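Local coordinates for 3-oxoacyl-(Acyl-carrier protein) synthase (Burkholderia xenovorans, PDB 4EFI), which probably acts as a 3-oxoacyl-[acyl-carrier-protein] synthase of the KAS III type, an acyltransferase of the thiolase superfamily, at residues Ala20-Cys25 against Leu309-Leu314; Glu75-Gly80 against Leu346-Thr351. One frame throughout, in Å; residues are numbered along the deposited sequence.

Interaction 1 (Ala20-Cys25 against Leu309-Leu314)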
loop_
_atom_site.group_PDB
_atom_site.type_symbol
_atom_site.label_atom_id
_atom_site.label_comp_id
_atom_site.label_asym_id
_atom_site.label_seq_id
_atom_site.Cartn_x
_atom_site.Cartn_y
_atom_site.Cartn_z
ATOM N N ALA A 20 -5.594 -6.138 -14.599
ATOM C CA ALA A 20 -5.664 -5.638 -15.965
ATOM C C ALA A 20 -4.858 -4.352 -16.196
ATOM O O ALA A 20 -4.596 -3.995 -17.345
ATOM C CB ALA A 20 -7.127 -5.397 -16.334
ATOM N N GLY A 21 -4.484 -3.642 -15.139
ATOM C CA GLY A 21 -3.747 -2.390 -15.267
ATOM C C GLY A 21 -3.560 -1.762 -13.909
ATOM O O GLY A 21 -4.344 -2.064 -12.988
ATOM N N VAL A 22 -2.549 -0.911 -13.765
ATOM C CA VAL A 22 -2.289 -0.208 -12.504
ATOM C C VAL A 22 -1.745 1.189 -12.836
ATOM O O VAL A 22 -0.829 1.324 -13.647
ATOM C CB VAL A 22 -1.217 -0.914 -11.641
ATOM C CG1 VAL A 22 -1.083 -0.226 -10.274
ATOM C CG2 VAL A 22 -1.492 -2.393 -11.466
ATOM N N VAL A 23 -2.345 2.226 -12.263
ATOM C CA VAL A 23 -1.790 3.568 -12.377
ATOM C C VAL A 23 -1.615 4.174 -10.980
ATOM O O VAL A 23 -2.513 4.050 -10.115
ATOM C CB VAL A 23 -2.680 4.499 -13.221
ATOM C CG1 VAL A 23 -2.156 5.925 -13.234
ATOM C CG2 VAL A 23 -2.790 3.970 -14.640
ATOM N N SER A 24 -0.508 4.867 -10.774
ATOM C CA SER A 24 -0.255 5.611 -9.538
ATOM C C SER A 24 -0.254 7.089 -9.851
ATOM O O SER A 24 0.233 7.492 -10.920
ATOM C CB SER A 24 1.101 5.247 -8.946
ATOM O OG SER A 24 1.196 3.866 -8.654
ATOM N N CYS A 25 -0.726 7.894 -8.914
ATOM C CA CYS A 25 -0.670 9.351 -9.003
ATOM C C CYS A 25 -0.054 9.888 -7.719
ATOM O O CYS A 25 -0.517 9.595 -6.599
ATOM C CB CYS A 25 -2.070 9.948 -9.186
ATOM S SG CYS A 25 -2.066 11.759 -9.289
ATOM N N LEU A 309 5.199 0.788 -6.213
ATOM C CA LEU A 309 6.394 0.033 -6.546
ATOM C C LEU A 309 6.207 -0.661 -7.908
ATOM O O LEU A 309 7.120 -0.668 -8.749
ATOM C CB LEU A 309 6.679 -0.977 -5.433
ATOM C CG LEU A 309 8.049 -1.613 -5.350
ATOM C CD1 LEU A 309 9.099 -0.584 -5.060
ATOM C CD2 LEU A 309 7.981 -2.650 -4.251
ATOM N N ILE A 310 5.033 -1.249 -8.140
ATOM C CA ILE A 310 4.753 -1.882 -9.425
ATOM C C ILE A 310 4.892 -0.864 -10.544
ATOM O O ILE A 310 5.544 -1.125 -11.546
ATOM C CB ILE A 310 3.343 -2.507 -9.455
ATOM C CG1 ILE A 310 3.269 -3.651 -8.454
ATOM C CG2 ILE A 310 2.959 -2.971 -10.868
ATOM C CD1 ILE A 310 1.890 -4.199 -8.217
ATOM N N THR A 311 4.261 0.299 -10.408
ATOM C CA THR A 311 4.256 1.237 -11.531
ATOM C C THR A 311 5.611 1.882 -11.778
ATOM O O THR A 311 5.992 2.082 -12.935
ATOM C CB THR A 311 3.131 2.303 -11.452
ATOM O OG1 THR A 311 3.348 3.197 -10.350
ATOM C CG2 THR A 311 1.779 1.655 -11.313
ATOM N N THR A 312 6.355 2.214 -10.734
ATOM C CA THR A 312 7.629 2.885 -10.925
ATOM C C THR A 312 8.764 1.921 -11.263
ATOM O O THR A 312 9.726 2.330 -11.929
ATOM C CB THR A 312 8.057 3.762 -9.720
ATOM O OG1 THR A 312 8.407 2.941 -8.606
ATOM C CG2 THR A 312 6.986 4.729 -9.320
ATOM N N GLU A 313 8.680 0.658 -10.830
ATOM C CA GLU A 313 9.808 -0.265 -11.009
ATOM C C GLU A 313 9.571 -1.347 -12.053
ATOM O O GLU A 313 10.549 -1.846 -12.629
ATOM C CB GLU A 313 10.200 -0.927 -9.677
ATOM C CG GLU A 313 10.508 0.036 -8.538
ATOM C CD GLU A 313 11.451 1.145 -8.923
ATOM O OE1 GLU A 313 12.626 0.838 -9.228
ATOM O OE2 GLU A 313 11.058 2.334 -8.899
ATOM N N LEU A 314 8.322 -1.723 -12.305
ATOM C CA LEU A 314 8.041 -2.877 -13.154
ATOM C C LEU A 314 7.319 -2.553 -14.448
ATOM O O LEU A 314 7.020 -3.470 -15.220
ATOM C CB LEU A 314 7.260 -3.952 -12.382
ATOM C CG LEU A 314 7.945 -4.570 -11.160
ATOM C CD1 LEU A 314 7.085 -5.662 -10.539
ATOM C CD2 LEU A 314 9.308 -5.138 -11.529
#

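Interaction 2 (Glu75-Gly80 against Leu346-Thr351)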
loop_
_atom_site.group_PDB
_atom_site.type_symbol
_atom_site.label_atom_id
_atom_site.label_comp_id
_atom_site.label_asym_id
_atom_site.label_seq_id
_atom_site.Cartn_x
_atom_site.Cartn_y
_atom_site.Cartn_z
ATOM N N GLU A 75 -8.841 7.926 -13.635
ATOM C CA GLU A 75 -9.114 8.510 -14.951
ATOM C C GLU A 75 -8.102 8.062 -15.968
ATOM O O GLU A 75 -8.455 7.698 -17.099
ATOM C CB GLU A 75 -9.138 10.037 -14.849
ATOM C CG GLU A 75 -10.375 10.518 -14.075
ATOM C CD GLU A 75 -10.371 11.987 -13.695
ATOM O OE1 GLU A 75 -9.293 12.572 -13.477
ATOM O OE2 GLU A 75 -11.489 12.535 -13.586
ATOM N N LYS A 76 -6.832 8.087 -15.601
ATOM C CA LYS A 76 -5.778 7.678 -16.510
ATOM C C LYS A 76 -5.873 6.183 -16.819
ATOM O O LYS A 76 -5.700 5.762 -17.967
ATOM C CB LYS A 76 -4.413 8.040 -15.900
ATOM C CG LYS A 76 -3.208 7.652 -16.708
ATOM C CD LYS A 76 -3.065 8.494 -17.949
ATOM C CE LYS A 76 -1.747 8.203 -18.645
ATOM N NZ LYS A 76 -1.488 9.203 -19.728
ATOM N N LEU A 77 -6.153 5.383 -15.799
ATOM C CA LEU A 77 -6.285 3.945 -15.969
ATOM C C LEU A 77 -7.440 3.576 -16.903
ATOM O O LEU A 77 -7.281 2.782 -17.835
ATOM C CB LEU A 77 -6.502 3.303 -14.605
ATOM C CG LEU A 77 -6.803 1.803 -14.551
ATOM C CD1 LEU A 77 -5.620 0.961 -14.982
ATOM C CD2 LEU A 77 -7.240 1.403 -13.137
ATOM N N LEU A 78 -8.610 4.152 -16.647
ATOM C CA LEU A 78 -9.776 3.861 -17.467
ATOM C C LEU A 78 -9.559 4.302 -18.910
ATOM O O LEU A 78 -9.970 3.609 -19.850
ATOM C CB LEU A 78 -11.037 4.520 -16.903
ATOM C CG LEU A 78 -11.524 3.950 -15.569
ATOM C CD1 LEU A 78 -12.576 4.837 -14.960
ATOM C CD2 LEU A 78 -12.032 2.519 -15.710
ATOM N N ALA A 79 -8.955 5.470 -19.107
ATOM C CA ALA A 79 -8.674 5.943 -20.458
ATOM C C ALA A 79 -7.719 5.010 -21.159
ATOM O O ALA A 79 -7.893 4.721 -22.332
ATOM C CB ALA A 79 -8.105 7.347 -20.414
ATOM N N GLY A 80 -6.672 4.573 -20.477
ATOM C CA GLY A 80 -5.721 3.652 -21.071
ATOM C C GLY A 80 -6.324 2.319 -21.456
ATOM O O GLY A 80 -6.035 1.774 -22.516
ATOM N N LEU A 346 1.125 -6.320 -19.362
ATOM C CA LEU A 346 0.206 -5.197 -19.222
ATOM C C LEU A 346 0.757 -3.994 -19.947
ATOM O O LEU A 346 1.916 -3.631 -19.742
ATOM C CB LEU A 346 0.039 -4.811 -17.750
ATOM C CG LEU A 346 -0.498 -5.844 -16.769
ATOM C CD1 LEU A 346 -0.628 -5.221 -15.384
ATOM C CD2 LEU A 346 -1.821 -6.407 -17.261
ATOM N N ASN A 347 -0.078 -3.354 -20.755
ATOM C CA ASN A 347 0.279 -2.082 -21.374
ATOM C C ASN A 347 0.010 -0.853 -20.507
ATOM O O ASN A 347 0.682 0.165 -20.648
ATOM C CB ASN A 347 -0.472 -1.903 -22.697
ATOM C CG ASN A 347 -0.038 -2.886 -23.765
ATOM O OD1 ASN A 347 1.140 -3.242 -23.861
ATOM N ND2 ASN A 347 -0.994 -3.329 -24.581
ATOM N N ILE A 348 -0.982 -0.939 -19.615
ATOM C CA ILE A 348 -1.401 0.208 -18.823
ATOM C C ILE A 348 -0.834 0.064 -17.427
ATOM O O ILE A 348 -1.461 -0.497 -16.517
ATOM C CB ILE A 348 -2.936 0.411 -18.821
ATOM C CG1 ILE A 348 -3.456 0.422 -20.258
ATOM C CG2 ILE A 348 -3.318 1.705 -18.131
ATOM C CD1 ILE A 348 -2.782 1.478 -21.158
ATOM N N VAL A 349 0.402 0.518 -17.284
ATOM C CA VAL A 349 1.117 0.580 -16.021
ATOM C C VAL A 349 1.821 1.928 -16.058
ATOM O O VAL A 349 2.683 2.145 -16.919
ATOM C CB VAL A 349 2.172 -0.529 -15.916
ATOM C CG1 VAL A 349 2.953 -0.403 -14.610
ATOM C CG2 VAL A 349 1.521 -1.900 -16.050
ATOM N N ASP A 350 1.464 2.868 -15.193
ATOM C CA ASP A 350 1.961 4.236 -15.326
ATOM C C ASP A 350 1.978 4.951 -13.992
ATOM O O ASP A 350 1.268 4.565 -13.084
ATOM C CB ASP A 350 1.107 5.013 -16.321
ATOM C CG ASP A 350 1.937 5.882 -17.260
ATOM O OD1 ASP A 350 3.073 6.292 -16.898
ATOM O OD2 ASP A 350 1.440 6.139 -18.375
ATOM N N THR A 351 2.810 5.983 -13.910
ATOM C CA THR A 351 2.914 6.851 -12.748
ATOM C C THR A 351 2.768 8.281 -13.252
ATOM O O THR A 351 3.515 8.700 -14.151
ATOM C CB THR A 351 4.261 6.706 -12.017
ATOM O OG1 THR A 351 4.529 5.325 -11.763
ATOM C CG2 THR A 351 4.235 7.458 -10.725
#

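Interaction 1 (Ala20-Cys25 against Leu309-Leu314)
Thr311 presents its whole short side chain to the strand residues Val22 and Ser24, and the contact is largely an account of how its two branches are divided between them. Thr311 CB itself stands 3.7 Å from Ser24 OG, so the branch point is already close to the strand. From there OG1 takes the polar path. With chi1 at 67° it lies between the backbone N and the carbonyl carbon, a position from which Thr311 OG1 meets Ser24 OG at 2.8 Å. Either hydroxyl could donate in this hydrogen bond. Thr311 OG1 is also hydrogen-bonded to Leu308 O, one turn back in its own helix, and to Thr351 OG1, so three partners grip one buried oxygen. The methyl branch goes toward Val22. Thr311 CG2 approaches Val22 O at 3.5 Å and Val22 CG1 at 3.6 Å, while its distance to Ser24 OG is also 3.5 Å. The methyl thus sits where a carbonyl oxygen, a valine methyl and a hydroxyl converge.

Ser24 completes the match: its chi1 of -59° sets OG beside its own backbone N, on the strand face that carries Thr311. This is a compact example of a threonine using both branches at CB, the hydroxyl and the methyl, to seat a helix on a sheet. The helix segment passes almost at right angles to the strand segment, at 89° and with 7.8 Å between axes, so a single helical residue does most of the touching. Helix 305-313, consistent with a central helix of the layered thiolase fold, covers one face of strand 17-26. Val23 points the other way, onto Ala73, Lys76 and Leu77 of helix 66-81, while strands 176-184 and 349-353 flank this strand within the sheet.

Interaction 2 (Glu75-Gly80 against Leu346-Thr351)
Leu77 and Ile348 meet where helix 66-81 packs on one face of a mixed sheet, beside its outermost strand 349-353, in one of the helix-on-sheet layers of the thiolase fold. The apolar part comes first. Leu77 CD1 approaches Ile348 CG2 at 4.0 Å, the two side chains crossing at a slant. Ile348 has a second neighbour in Gly80, and here its partner is backbone alone: Ile348 CG1 lies 3.6 Å from Gly80 C, and Ile348 CD1 lies 3.5 Å from Gly80 O. The isoleucine therefore divides its branches, CG2 facing the leucine and the longer CG1-CD1 arm lying across the glycine carbonyl. Its first torsion, -52°, explains the division, since it turns CG1 opposite its own carbonyl carbon and CG2 opposite its own N. Leu77 is buried and also touches Val23, Met179 and Ala181 of the neighbouring strands, whereas Gly80 lies at the surface.

The electrostatic part is looser. Lys76 bends at chi2 (71°) and crosses Asp350 at a slant, bringing Lys76 CE to 3.8 Å from Asp350 OD2. Lys76 NZ is 4.4 Å from the same Asp350 OD2, beyond a salt bridge, so the opposite charges probably attract only modestly, at an exposed lysine.

Backbone pairing sets the strand in place. Ile348 and Asp350 bond with Val22, and Asp350 also with Ser24. The Asp350 side chain points to the face that carries helix 66-81. Its two oxygens serve different ends: OD2 faces the lysine, while Asp350 OD1 turns back to its own chain and accepts a weak bond from Thr351 N at 3.0 Å, bent to 134°.

Overall arrangement
Interactions 1 and 2 load opposite faces of one pair of parallel strands, 17-26 and 349-353, with their centres about 9 Å apart. Helix 305-313 takes one face and helix 66-81 the other. The two contacts are stitched together directly: Ser24 N lies 2.9 Å from Asp350 O, a probable backbone hydrogen bond between the strands, and Asp350 O in turn packs 3.4 Å from Thr311 CB. Thr311 OG1 and Thr351 OG1, 2.8 Å apart, form a further probable hydrogen bond. Residues of 349-353 also face both ways, Asp350 toward the outer helix and Thr351 toward the inner one. Interaction 1 lies within the core and interaction 2 at the surface, their centres about 12 and 18 Å from the chain centre.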